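Local coordinates for SorB (Sorangium cellulosum, PDB 6B2V), which forms pyran rings in polyketide intermediates of sorangicin biosynthesis, this chain being the pyran synthase domain from module nine of the assembly line, at residues L30-V35 / F44-D49; Q60-V65 / S92-R97; A66-A71 / A88-P93; C101-V106 / Y116-S121. All coordinates share one frame; numbering follows the deposited sequence.

Contact 1. Residues L30-V35 / F44-D49; sequences LVHREV and FAAVFD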
loop_
_atom_site.group_PDB
_atom_site.type_symbol
_atom_site.label_atom_id
_atom_site.label_comp_id
_atom_site.label_asym_id
_atom_site.label_seq_id
_atom_site.Cartn_x
_atom_site.Cartn_y
_atom_site.Cartn_z
ATOM N N LEU A 30 -5.008 4.006 -13.427
ATOM C CA LEU A 30 -5.086 2.554 -13.323
ATOM C C LEU A 30 -6.376 1.905 -13.780
ATOM O O LEU A 30 -6.495 0.733 -13.736
ATOM C CB LEU A 30 -4.720 2.088 -11.911
ATOM C CG LEU A 30 -3.488 2.708 -11.265
ATOM C CD1 LEU A 30 -3.413 2.241 -9.839
ATOM C CD2 LEU A 30 -2.209 2.370 -11.995
ATOM N N VAL A 31 -7.363 2.689 -14.130
ATOM C CA VAL A 31 -8.611 2.168 -14.599
ATOM C C VAL A 31 -9.007 2.875 -15.872
ATOM O O VAL A 31 -9.416 3.963 -15.822
ATOM C CB VAL A 31 -9.693 2.422 -13.566
ATOM C CG1 VAL A 31 -11.008 1.900 -14.052
ATOM C CG2 VAL A 31 -9.312 1.787 -12.259
ATOM N N HIS A 32 -8.856 2.215 -17.004
ATOM C CA HIS A 32 -9.167 2.838 -18.276
ATOM C C HIS A 32 -10.541 2.596 -18.885
ATOM O O HIS A 32 -11.054 3.443 -19.545
ATOM C CB HIS A 32 -8.097 2.493 -19.286
ATOM C CG HIS A 32 -6.710 2.805 -18.840
ATOM N ND1 HIS A 32 -5.599 2.300 -19.455
ATOM C CD2 HIS A 32 -6.260 3.593 -17.847
ATOM C CE1 HIS A 32 -4.523 2.748 -18.852
ATOM N NE2 HIS A 32 -4.898 3.536 -17.868
ATOM N N ARG A 33 -11.112 1.418 -18.689
ATOM C CA ARG A 33 -12.414 1.163 -19.288
ATOM C C ARG A 33 -13.194 0.129 -18.500
ATOM O O ARG A 33 -12.627 -0.651 -17.736
ATOM C CB ARG A 33 -12.260 0.852 -20.779
ATOM C CG ARG A 33 -11.522 -0.443 -21.070
ATOM C CD ARG A 33 -11.320 -0.641 -22.565
ATOM N NE ARG A 33 -10.651 -1.905 -22.865
ATOM C CZ ARG A 33 -9.335 -2.084 -22.822
ATOM N NH1 ARG A 33 -8.538 -1.077 -22.490
ATOM N NH2 ARG A 33 -8.814 -3.269 -23.110
ATOM N N GLU A 34 -14.506 0.136 -18.695
ATOM C CA GLU A 34 -15.359 -0.866 -18.105
ATOM C C GLU A 34 -15.487 -1.987 -19.141
ATOM O O GLU A 34 -15.588 -1.736 -20.294
ATOM C CB GLU A 34 -16.721 -0.342 -17.642
ATOM C CG GLU A 34 -17.562 -1.438 -17.019
ATOM C CD GLU A 34 -18.686 -1.004 -16.128
ATOM O OE1 GLU A 34 -18.915 0.165 -15.967
ATOM O OE2 GLU A 34 -19.300 -1.869 -15.584
ATOM N N VAL A 35 -15.503 -3.206 -18.654
ATOM C CA VAL A 35 -15.544 -4.362 -19.471
ATOM C C VAL A 35 -16.718 -5.257 -19.100
ATOM O O VAL A 35 -17.106 -5.329 -17.991
ATOM C CB VAL A 35 -14.168 -4.991 -19.357
ATOM C CG1 VAL A 35 -14.135 -6.407 -18.937
ATOM C CG2 VAL A 35 -13.317 -4.632 -20.524
ATOM N N PHE A 44 -13.390 -3.985 -14.782
ATOM C CA PHE A 44 -12.681 -2.868 -15.352
ATOM C C PHE A 44 -11.293 -3.267 -15.783
ATOM O O PHE A 44 -10.767 -4.174 -15.261
ATOM C CB PHE A 44 -12.579 -1.692 -14.370
ATOM C CG PHE A 44 -13.899 -1.184 -13.927
ATOM C CD1 PHE A 44 -14.563 -1.823 -12.957
ATOM C CD2 PHE A 44 -14.456 -0.094 -14.499
ATOM C CE1 PHE A 44 -15.785 -1.411 -12.544
ATOM C CE2 PHE A 44 -15.679 0.340 -14.093
ATOM C CZ PHE A 44 -16.342 -0.320 -13.115
ATOM N N ALA A 45 -10.744 -2.552 -16.746
ATOM C CA ALA A 45 -9.458 -2.863 -17.287
ATOM C C ALA A 45 -8.592 -1.669 -17.615
ATOM O O ALA A 45 -9.076 -0.611 -17.750
ATOM C CB ALA A 45 -9.645 -3.728 -18.515
ATOM N N ALA A 46 -7.289 -1.903 -17.652
ATOM C CA ALA A 46 -6.293 -0.954 -18.046
ATOM C C ALA A 46 -5.136 -1.665 -18.731
ATOM O O ALA A 46 -4.819 -2.734 -18.411
ATOM C CB ALA A 46 -5.784 -0.164 -16.840
ATOM N N VAL A 47 -4.506 -1.000 -19.669
ATOM C CA VAL A 47 -3.347 -1.521 -20.339
ATOM C C VAL A 47 -2.142 -0.658 -19.995
ATOM O O VAL A 47 -2.218 0.490 -20.099
ATOM C CB VAL A 47 -3.515 -1.467 -21.859
ATOM C CG1 VAL A 47 -2.271 -1.946 -22.532
ATOM C CG2 VAL A 47 -4.691 -2.310 -22.263
ATOM N N PHE A 48 -1.057 -1.274 -19.586
ATOM C CA PHE A 48 0.159 -0.598 -19.235
ATOM C C PHE A 48 1.273 -1.006 -20.146
ATOM O O PHE A 48 1.369 -2.118 -20.519
ATOM C CB PHE A 48 0.542 -0.922 -17.803
ATOM C CG PHE A 48 -0.538 -0.639 -16.828
ATOM C CD1 PHE A 48 -0.755 0.634 -16.388
ATOM C CD2 PHE A 48 -1.359 -1.616 -16.387
ATOM C CE1 PHE A 48 -1.754 0.907 -15.519
ATOM C CE2 PHE A 48 -2.364 -1.342 -15.509
ATOM C CZ PHE A 48 -2.571 -0.068 -15.074
ATOM N N ASP A 49 2.042 -0.041 -20.562
ATOM C CA ASP A 49 3.172 -0.286 -21.431
ATOM C C ASP A 49 4.540 -0.235 -20.805
ATOM O O ASP A 49 5.481 -0.553 -21.432
ATOM C CB ASP A 49 3.125 0.577 -22.684
ATOM C CG ASP A 49 3.321 2.026 -22.415
ATOM O OD1 ASP A 49 3.665 2.421 -21.328
ATOM O OD2 ASP A 49 3.103 2.773 -23.331
#
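H32 turns its CG away from the carbonyl carbon and beside the backbone N (chi1 -53°), which lays the imidazole flat against the methyl group of A46. A46 CB sits over the middle of the H32 ring, 10° off the ring normal, a CH-pi contact. V47 O meets the same ring at its edge, 3.5 Å from H32 CE1. H32 NE2 is hydrogen-bonded to P29 O, and this bond should help fix the rotation of the ring. E34 has CG anti to its backbone N (chi1 -179°). E34 CG lies over one face of the F44 ring, and E34 OE1 comes within 3.7 Å of F44 CE2. The carboxylate is held by a salt bridge to R42.

The backbones form an antiparallel pair with a classic beta bulge. H32 N and R33 N both donate to A45 O, at 2.9 Å and 3.0 Å respectively. A45 N returns a bond to R33 O at 2.9 Å. L30 O is buried without a polar partner and touches A46 CB at 3.3 Å. L30 CD2 packs on F48 CE1 at 3.8 Å.

These residues belong to the hairpin of strands 33-35 and 41-48, in the predicted N-terminal hotdog fold. Strand 33-35 is outermost within this chain. On the other side of strand 41-48 lies strand 101-110, while L30, V31 and F44 rest on helix 64-77.

Contact 2. Residues Q60-V65 / S92-R97; sequences QLFPAV and SPLVIR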
loop_
_atom_site.group_PDB
_atom_site.type_symbol
_atom_site.label_atom_id
_atom_site.label_comp_id
_atom_site.label_asym_id
_atom_site.label_seq_id
_atom_site.Cartn_x
_atom_site.Cartn_y
_atom_site.Cartn_z
ATOM N N GLN A 60 9.976 -1.653 -12.961
ATOM C CA GLN A 60 9.011 -2.242 -13.858
ATOM C C GLN A 60 8.080 -3.252 -13.218
ATOM O O GLN A 60 7.365 -3.918 -13.910
ATOM C CB GLN A 60 9.653 -2.847 -15.095
ATOM C CG GLN A 60 10.563 -1.899 -15.850
ATOM C CD GLN A 60 9.907 -0.628 -16.307
ATOM O OE1 GLN A 60 10.440 0.424 -16.133
ATOM N NE2 GLN A 60 8.808 -0.733 -16.927
ATOM N N LEU A 61 8.081 -3.284 -11.905
ATOM C CA LEU A 61 7.261 -4.193 -11.130
ATOM C C LEU A 61 6.037 -3.452 -10.604
ATOM O O LEU A 61 6.145 -2.482 -9.968
ATOM C CB LEU A 61 8.088 -4.771 -9.985
ATOM C CG LEU A 61 7.326 -5.537 -8.916
ATOM C CD1 LEU A 61 6.814 -6.844 -9.452
ATOM C CD2 LEU A 61 8.149 -5.772 -7.692
ATOM N N PHE A 62 4.850 -3.965 -10.880
ATOM C CA PHE A 62 3.643 -3.286 -10.456
ATOM C C PHE A 62 3.629 -3.344 -8.953
ATOM O O PHE A 62 3.617 -4.386 -8.401
ATOM C CB PHE A 62 2.439 -4.025 -11.061
ATOM C CG PHE A 62 1.184 -3.219 -11.159
ATOM C CD1 PHE A 62 0.365 -3.086 -10.103
ATOM C CD2 PHE A 62 0.806 -2.657 -12.341
ATOM C CE1 PHE A 62 -0.818 -2.394 -10.190
ATOM C CE2 PHE A 62 -0.361 -1.924 -12.439
ATOM C CZ PHE A 62 -1.171 -1.789 -11.359
ATOM N N PRO A 63 3.551 -2.191 -8.311
ATOM C CA PRO A 63 3.626 -2.179 -6.871
ATOM C C PRO A 63 2.421 -2.777 -6.216
ATOM O O PRO A 63 1.331 -2.553 -6.629
ATOM C CB PRO A 63 3.734 -0.687 -6.517
ATOM C CG PRO A 63 4.127 -0.036 -7.749
ATOM C CD PRO A 63 3.533 -0.837 -8.851
ATOM N N ALA A 64 2.661 -3.394 -5.085
ATOM C CA ALA A 64 1.590 -4.025 -4.325
ATOM C C ALA A 64 0.501 -3.018 -3.958
ATOM O O ALA A 64 -0.650 -3.227 -4.081
ATOM C CB ALA A 64 2.156 -4.637 -3.051
ATOM N N VAL A 65 0.968 -1.852 -3.579
ATOM C CA VAL A 65 0.128 -0.784 -3.171
ATOM C C VAL A 65 -0.754 -0.252 -4.289
ATOM O O VAL A 65 -1.761 0.294 -4.049
ATOM C CB VAL A 65 0.955 0.283 -2.406
ATOM C CG1 VAL A 65 1.682 1.241 -3.310
ATOM C CG2 VAL A 65 0.266 0.860 -1.212
ATOM N N SER A 92 0.798 -13.270 -7.658
ATOM C CA SER A 92 1.880 -13.275 -8.620
ATOM C C SER A 92 2.353 -11.870 -8.943
ATOM O O SER A 92 1.565 -11.034 -9.098
ATOM C CB SER A 92 1.423 -13.869 -9.947
ATOM O OG SER A 92 1.092 -15.195 -9.781
ATOM N N PRO A 93 3.645 -11.680 -9.032
ATOM C CA PRO A 93 4.179 -10.397 -9.413
ATOM C C PRO A 93 3.912 -10.122 -10.888
ATOM O O PRO A 93 3.838 -11.027 -11.670
ATOM C CB PRO A 93 5.676 -10.548 -9.211
ATOM C CG PRO A 93 5.891 -11.838 -8.566
ATOM C CD PRO A 93 4.680 -12.662 -8.761
ATOM N N LEU A 94 3.729 -8.860 -11.218
ATOM C CA LEU A 94 3.547 -8.447 -12.563
ATOM C C LEU A 94 4.665 -7.509 -12.954
ATOM O O LEU A 94 4.785 -6.447 -12.450
ATOM C CB LEU A 94 2.242 -7.716 -12.701
ATOM C CG LEU A 94 1.783 -7.220 -14.051
ATOM C CD1 LEU A 94 1.733 -8.337 -15.072
ATOM C CD2 LEU A 94 0.413 -6.609 -13.901
ATOM N N VAL A 95 5.452 -7.954 -13.893
ATOM C CA VAL A 95 6.545 -7.152 -14.402
ATOM C C VAL A 95 6.253 -6.754 -15.847
ATOM O O VAL A 95 5.996 -7.589 -16.649
ATOM C CB VAL A 95 7.836 -7.922 -14.363
ATOM C CG1 VAL A 95 8.914 -7.147 -15.092
ATOM C CG2 VAL A 95 8.230 -8.217 -12.957
ATOM N N ILE A 96 6.248 -5.464 -16.136
ATOM C CA ILE A 96 5.941 -5.002 -17.461
ATOM C C ILE A 96 7.052 -4.148 -17.997
ATOM O O ILE A 96 7.238 -3.059 -17.544
ATOM C CB ILE A 96 4.673 -4.166 -17.455
ATOM C CG1 ILE A 96 3.508 -5.028 -17.015
ATOM C CG2 ILE A 96 4.370 -3.661 -18.847
ATOM C CD1 ILE A 96 2.230 -4.291 -16.785
ATOM N N ARG A 97 7.748 -4.682 -18.975
ATOM C CA ARG A 97 8.844 -4.007 -19.598
ATOM C C ARG A 97 8.875 -4.174 -21.107
ATOM O O ARG A 97 8.772 -3.255 -21.831
ATOM C CB ARG A 97 10.130 -4.556 -19.069
ATOM C CG ARG A 97 11.319 -3.637 -19.254
ATOM C CD ARG A 97 12.564 -4.403 -18.896
ATOM N NE ARG A 97 12.878 -4.178 -17.503
ATOM C CZ ARG A 97 12.826 -5.061 -16.523
ATOM N NH1 ARG A 97 12.467 -6.317 -16.739
ATOM N NH2 ARG A 97 13.124 -4.644 -15.303
HETATM O O HOH W 1 3.264 -7.014 -8.966
#
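Three direct hydrogen bonds tie Q60 and F62 to L94 and I96. F62 N donates to L94 O at 2.9 Å in a nearly straight bond, with 175° at the hydrogen. I96 N donates to Q60 O, also at 2.9 Å. The two bonds flank L61 and V95 and make a single bridge between two stretches of irregular chain in the predicted N-terminal hotdog fold. The segments pair in antiparallel order, with Q60 beside I96 and F62 beside L94.

The third bond comes from a side chain. Q60 NE2 reaches I96 O at 2.9 Å, and the acceptor lies in the plane of the Q60 amide. The chain of Q60 is bent at chi2 (-57°), which carries the amide back to the I96 carbonyl. NE2 also bonds to G50 O. The same bent chain lies against R97: Q60 CB is over one face of the guanidinium, toward its rim, and Q60 CG is 3.6 Å from R97 NE.

Apolar packing lies further along. L61 CD1 touches P93 CB at 3.9 Å and V95 CG2 at 4.0 Å. F62 CB meets L94 CB, while the F62 ring leads inward to edge-to-face contacts with F48 and F54. Beyond the last direct bond a water joins the backbones, donating to F62 O at 2.7 Å and accepting from L94 N at 2.9 Å.

Contact 3. Residues A66-A71 / A88-P93; sequences AYLEMA and ALWISP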
loop_
_atom_site.group_PDB
_atom_site.type_symbol
_atom_site.label_atom_id
_atom_site.label_comp_id
_atom_site.label_asym_id
_atom_site.label_seq_id
_atom_site.Cartn_x
_atom_site.Cartn_y
_atom_site.Cartn_z
ATOM N N ALA A 66 -0.280 -0.346 -5.521
ATOM C CA ALA A 66 -1.038 0.102 -6.682
ATOM C C ALA A 66 -2.274 -0.742 -6.931
ATOM O O ALA A 66 -3.194 -0.277 -7.477
ATOM C CB ALA A 66 -0.189 0.223 -7.923
ATOM N N TYR A 67 -2.241 -2.009 -6.533
ATOM C CA TYR A 67 -3.411 -2.850 -6.686
ATOM C C TYR A 67 -4.546 -2.369 -5.815
ATOM O O TYR A 67 -5.679 -2.516 -6.150
ATOM C CB TYR A 67 -3.086 -4.311 -6.369
ATOM C CG TYR A 67 -2.102 -5.004 -7.319
ATOM C CD1 TYR A 67 -2.508 -5.449 -8.541
ATOM C CD2 TYR A 67 -0.842 -5.284 -6.929
ATOM C CE1 TYR A 67 -1.637 -6.074 -9.383
ATOM C CE2 TYR A 67 0.039 -5.901 -7.757
ATOM C CZ TYR A 67 -0.353 -6.309 -8.980
ATOM O OH TYR A 67 0.545 -6.959 -9.750
ATOM N N LEU A 68 -4.205 -1.891 -4.632
ATOM C CA LEU A 68 -5.181 -1.394 -3.710
ATOM C C LEU A 68 -5.839 -0.172 -4.291
ATOM O O LEU A 68 -6.989 -0.020 -4.215
ATOM C CB LEU A 68 -4.563 -1.043 -2.357
ATOM C CG LEU A 68 -3.900 -2.190 -1.597
ATOM C CD1 LEU A 68 -3.249 -1.732 -0.328
ATOM C CD2 LEU A 68 -4.867 -3.313 -1.304
ATOM N N GLU A 69 -5.022 0.696 -4.837
ATOM C CA GLU A 69 -5.551 1.901 -5.476
ATOM C C GLU A 69 -6.424 1.556 -6.700
ATOM O O GLU A 69 -7.407 2.153 -6.925
ATOM C CB GLU A 69 -4.408 2.874 -5.839
ATOM C CG GLU A 69 -4.792 4.108 -6.670
ATOM C CD GLU A 69 -5.604 5.147 -5.930
ATOM O OE1 GLU A 69 -5.730 5.088 -4.752
ATOM O OE2 GLU A 69 -6.097 6.021 -6.603
ATOM N N MET A 70 -6.016 0.574 -7.473
ATOM C CA MET A 70 -6.782 0.165 -8.625
ATOM C C MET A 70 -8.151 -0.380 -8.224
ATOM O O MET A 70 -9.129 -0.024 -8.805
ATOM C CB MET A 70 -6.008 -0.873 -9.448
ATOM C CG MET A 70 -6.727 -1.270 -10.721
ATOM S SD MET A 70 -5.750 -2.542 -11.572
ATOM C CE MET A 70 -6.673 -2.699 -13.101
ATOM N N ALA A 71 -8.177 -1.227 -7.217
ATOM C CA ALA A 71 -9.422 -1.761 -6.766
ATOM C C ALA A 71 -10.359 -0.672 -6.245
ATOM O O ALA A 71 -11.489 -0.676 -6.549
ATOM C CB ALA A 71 -9.188 -2.781 -5.695
ATOM N N ALA A 88 -6.532 -8.257 2.136
ATOM C CA ALA A 88 -5.820 -8.165 0.907
ATOM C C ALA A 88 -4.720 -9.226 0.861
ATOM O O ALA A 88 -4.157 -9.542 1.849
ATOM C CB ALA A 88 -5.226 -6.785 0.750
ATOM N N LEU A 89 -4.550 -9.774 -0.327
ATOM C CA LEU A 89 -3.577 -10.769 -0.632
ATOM C C LEU A 89 -2.921 -10.455 -1.934
ATOM O O LEU A 89 -3.531 -10.005 -2.814
ATOM C CB LEU A 89 -4.237 -12.161 -0.707
ATOM C CG LEU A 89 -3.445 -13.363 -1.223
ATOM C CD1 LEU A 89 -2.416 -13.741 -0.193
ATOM C CD2 LEU A 89 -4.425 -14.498 -1.472
ATOM N N TRP A 90 -1.630 -10.688 -1.995
ATOM C CA TRP A 90 -0.903 -10.485 -3.211
ATOM C C TRP A 90 -0.316 -11.844 -3.638
ATOM O O TRP A 90 0.300 -12.499 -2.876
ATOM C CB TRP A 90 0.186 -9.435 -3.047
ATOM C CG TRP A 90 -0.352 -8.036 -2.873
ATOM C CD1 TRP A 90 -0.611 -7.155 -3.833
ATOM C CD2 TRP A 90 -0.677 -7.403 -1.652
ATOM N NE1 TRP A 90 -1.092 -5.990 -3.301
ATOM C CE2 TRP A 90 -1.153 -6.143 -1.953
ATOM C CE3 TRP A 90 -0.660 -7.805 -0.329
ATOM C CZ2 TRP A 90 -1.552 -5.282 -0.986
ATOM C CZ3 TRP A 90 -1.036 -6.977 0.603
ATOM C CH2 TRP A 90 -1.464 -5.694 0.281
ATOM N N ILE A 91 -0.558 -12.201 -4.874
ATOM C CA ILE A 91 -0.138 -13.494 -5.403
ATOM C C ILE A 91 1.026 -13.452 -6.389
ATOM O O ILE A 91 2.129 -13.525 -5.976
ATOM C CB ILE A 91 -1.352 -14.209 -5.979
ATOM C CG1 ILE A 91 -2.473 -14.242 -4.949
ATOM C CG2 ILE A 91 -1.025 -15.651 -6.318
ATOM C CD1 ILE A 91 -3.532 -13.187 -5.105
ATOM N N SER A 92 0.798 -13.270 -7.658
ATOM C CA SER A 92 1.880 -13.275 -8.620
ATOM C C SER A 92 2.353 -11.870 -8.943
ATOM O O SER A 92 1.565 -11.034 -9.098
ATOM C CB SER A 92 1.423 -13.869 -9.947
ATOM O OG SER A 92 1.092 -15.195 -9.781
ATOM N N PRO A 93 3.645 -11.680 -9.032
ATOM C CA PRO A 93 4.179 -10.397 -9.413
ATOM C C PRO A 93 3.912 -10.122 -10.888
ATOM O O PRO A 93 3.838 -11.027 -11.670
ATOM C CB PRO A 93 5.676 -10.548 -9.211
ATOM C CG PRO A 93 5.891 -11.838 -8.566
ATOM C CD PRO A 93 4.680 -12.662 -8.761
#
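Y67 and L68, on helix 66-71, face A88 and W90 on strand 88-90, with the axes of these short segments 10.4 Å apart at closest approach and 128° between their directions. Side chains alone bridge that gap.

The indole of W90 carries most of the contact. W90 has CG opposite the carbonyl carbon (chi1 -70°), which swings the indole toward the helix. Its edge faces the helix, and Y67 and L68 meet it. Y67 CD2 comes in near the indole plane, 3.6 Å from W90 CD1 and 3.7 Å from W90 NE1. The Y67 and W90 side chains lie alongside each other but run opposite ways. Their rings meet obliquely, with the planes of the Y67 ring and the W90 five-membered ring 57° apart. At the six-membered end of the indole, L68 stands nearly square to it. L68 CG and CD2 each lie 3.9 Å from W90 CZ2, and L68 CD1 touches the same atom at 4.0 Å.

In a hotdog fold an antiparallel sheet wraps round a long helix. Here helix 64-77 is the helix and strand 82-90 is part of the wrapping sheet, in the region predicted as the N-terminal hotdog. W90 NE1 is hydrogen-bonded to A64 O near the start of that helix, so the indole is held by a polar bond as well as by packing. W90 also touches P233 and L236 of strand 232-241, and Y67 rests on V118, H125 and A126.

Further back along the strand, A88 points its methyl group at the helix, and L68 CD2 approaches A88 CB to 4.1 Å.

Contact 4. Residues C101-V106 / Y116-S121; sequences CELRVV and YEVSSS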
loop_
_atom_site.group_PDB
_atom_site.type_symbol
_atom_site.label_atom_id
_atom_site.label_comp_id
_atom_site.label_asym_id
_atom_site.label_seq_id
_atom_site.Cartn_x
_atom_site.Cartn_y
_atom_site.Cartn_z
ATOM N N CYS A 101 0.685 -4.878 -21.358
ATOM C CA CYS A 101 -0.177 -5.892 -20.777
ATOM C C CYS A 101 -1.442 -5.297 -20.208
ATOM O O CYS A 101 -1.438 -4.231 -19.664
ATOM C CB CYS A 101 0.571 -6.597 -19.651
ATOM S SG CYS A 101 -0.052 -8.201 -19.092
ATOM N N GLU A 102 -2.516 -6.042 -20.290
ATOM C CA GLU A 102 -3.748 -5.608 -19.722
ATOM C C GLU A 102 -3.907 -6.164 -18.323
ATOM O O GLU A 102 -3.524 -7.232 -18.069
ATOM C CB GLU A 102 -4.913 -6.093 -20.573
ATOM C CG GLU A 102 -6.293 -5.748 -20.048
ATOM C CD GLU A 102 -7.454 -6.557 -20.659
ATOM O OE1 GLU A 102 -7.655 -7.717 -20.366
ATOM O OE2 GLU A 102 -8.204 -6.007 -21.379
ATOM N N LEU A 103 -4.454 -5.368 -17.434
ATOM C CA LEU A 103 -4.780 -5.793 -16.089
ATOM C C LEU A 103 -6.268 -5.591 -15.916
ATOM O O LEU A 103 -6.760 -4.571 -16.284
ATOM C CB LEU A 103 -4.012 -4.972 -15.066
ATOM C CG LEU A 103 -3.779 -5.551 -13.707
ATOM C CD1 LEU A 103 -3.123 -6.886 -13.748
ATOM C CD2 LEU A 103 -2.916 -4.602 -12.925
ATOM N N ARG A 104 -6.926 -6.575 -15.349
ATOM C CA ARG A 104 -8.354 -6.532 -15.134
ATOM C C ARG A 104 -8.697 -6.718 -13.689
ATOM O O ARG A 104 -8.041 -7.430 -13.041
ATOM C CB ARG A 104 -9.034 -7.618 -15.964
ATOM C CG ARG A 104 -10.535 -7.598 -15.897
ATOM C CD ARG A 104 -11.174 -8.755 -16.636
ATOM N NE ARG A 104 -10.734 -8.877 -18.016
ATOM C CZ ARG A 104 -10.923 -9.978 -18.730
ATOM N NH1 ARG A 104 -11.490 -11.019 -18.180
ATOM N NH2 ARG A 104 -10.524 -10.062 -19.970
ATOM N N VAL A 105 -9.689 -5.988 -13.211
ATOM C CA VAL A 105 -10.138 -6.136 -11.863
ATOM C C VAL A 105 -11.617 -6.422 -11.905
ATOM O O VAL A 105 -12.336 -5.702 -12.494
ATOM C CB VAL A 105 -9.802 -4.902 -10.995
ATOM C CG1 VAL A 105 -10.369 -3.649 -11.568
ATOM C CG2 VAL A 105 -10.283 -5.082 -9.589
ATOM N N VAL A 106 -12.027 -7.482 -11.250
ATOM C CA VAL A 106 -13.409 -7.901 -11.195
ATOM C C VAL A 106 -13.967 -7.716 -9.788
ATOM O O VAL A 106 -13.378 -8.115 -8.848
ATOM C CB VAL A 106 -13.518 -9.385 -11.590
ATOM C CG1 VAL A 106 -14.950 -9.885 -11.527
ATOM C CG2 VAL A 106 -12.999 -9.585 -12.968
ATOM N N TYR A 116 -12.762 -8.280 -4.671
ATOM C CA TYR A 116 -12.076 -7.950 -5.881
ATOM C C TYR A 116 -10.971 -8.977 -6.187
ATOM O O TYR A 116 -10.468 -9.563 -5.313
ATOM C CB TYR A 116 -11.429 -6.530 -5.826
ATOM C CG TYR A 116 -10.250 -6.345 -4.917
ATOM C CD1 TYR A 116 -8.987 -6.627 -5.346
ATOM C CD2 TYR A 116 -10.401 -5.861 -3.658
ATOM C CE1 TYR A 116 -7.899 -6.447 -4.527
ATOM C CE2 TYR A 116 -9.337 -5.683 -2.835
ATOM C CZ TYR A 116 -8.089 -5.967 -3.264
ATOM O OH TYR A 116 -7.064 -5.790 -2.394
ATOM N N GLU A 117 -10.719 -9.181 -7.458
ATOM C CA GLU A 117 -9.631 -9.989 -7.915
ATOM C C GLU A 117 -8.982 -9.268 -9.066
ATOM O O GLU A 117 -9.637 -8.916 -9.997
ATOM C CB GLU A 117 -10.100 -11.346 -8.389
ATOM C CG GLU A 117 -8.980 -12.272 -8.825
ATOM C CD GLU A 117 -9.489 -13.546 -9.511
ATOM O OE1 GLU A 117 -9.796 -13.528 -10.691
ATOM O OE2 GLU A 117 -9.587 -14.511 -8.794
ATOM N N VAL A 118 -7.676 -9.041 -8.990
ATOM C CA VAL A 118 -6.972 -8.420 -10.071
ATOM C C VAL A 118 -6.162 -9.485 -10.807
ATOM O O VAL A 118 -5.410 -10.165 -10.219
ATOM C CB VAL A 118 -5.988 -7.354 -9.597
ATOM C CG1 VAL A 118 -5.434 -6.642 -10.794
ATOM C CG2 VAL A 118 -6.682 -6.357 -8.719
ATOM N N SER A 119 -6.406 -9.601 -12.095
ATOM C CA SER A 119 -5.766 -10.588 -12.920
ATOM C C SER A 119 -5.379 -10.121 -14.297
ATOM O O SER A 119 -5.756 -9.126 -14.750
ATOM C CB SER A 119 -6.688 -11.772 -13.100
ATOM O OG SER A 119 -7.816 -11.391 -13.772
ATOM N N SER A 120 -4.629 -10.991 -14.917
ATOM C CA SER A 120 -4.171 -10.839 -16.260
ATOM C C SER A 120 -4.056 -12.178 -16.940
ATOM O O SER A 120 -4.279 -13.183 -16.382
ATOM C CB SER A 120 -2.787 -10.200 -16.325
ATOM O OG SER A 120 -1.782 -11.044 -15.874
ATOM N N SER A 121 -3.490 -12.165 -18.128
ATOM C CA SER A 121 -3.221 -13.419 -18.809
ATOM C C SER A 121 -2.115 -14.210 -18.132
ATOM O O SER A 121 -1.864 -15.328 -18.492
ATOM C CB SER A 121 -2.929 -13.198 -20.283
ATOM O OG SER A 121 -1.799 -12.448 -20.446
#
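L103 and V118 meet at a slant on the buried face of this antiparallel hairpin, and V105 lies beside them. V118 has CG1 anti to its backbone N (chi1 -173°). This places the two methyl groups against different neighbours: CG1 touches L103 CG at 3.5 Å, and CG2 touches V105 CG2 at 3.9 Å. V105 CG2 also reaches the CB of Y116, whose ring leads away from strand 101-106. At the other end, S120 CB lies 3.5 Å from E102 O, and S120 OG is hydrogen-bonded to H125 and to the backbone of R122.

R104, V106, E117 and S119 are on the other face. R104 pairs with S119 through two backbone hydrogen bonds of 2.9 Å each, R104 N to S119 O and S119 N to R104 O. V106 and E117 form the next hydrogen-bonded pair, with V106 N 3.1 Å from E117 O. V105 and V118 are the non-hydrogen-bonded pair between them.

The hairpin of strands 101-110 and 113-120 lies within the predicted N-terminal hotdog fold. Strand 41-48 flanks it on one side and strand 123-132 on the other. L103, V105 and Y116 pack on helix 64-77.

How the contacts relate
All four contacts lie in the predicted N-terminal hotdog fold. In chain order, contact 1 closes before contact 2 opens. Contact 3 is nested inside contact 2 and shares S92 and P93 with it. Contact 4 follows. Contacts 1 and 4 have centres about 9 Å apart, and their strands 41-48 and 101-110 are neighbours. Contacts 2 and 3 both use helix 64-77 and are about 10 Å apart. Contact 1 is about 15 Å from each. F62 touches F48 of contact 1, Y67 of contact 3 and L103 of contact 4. Contacts 1 and 4 pair strands, contact 3 sets strand 82-90 on the helix, and contact 2 ties the next loop to the chain entering the helix.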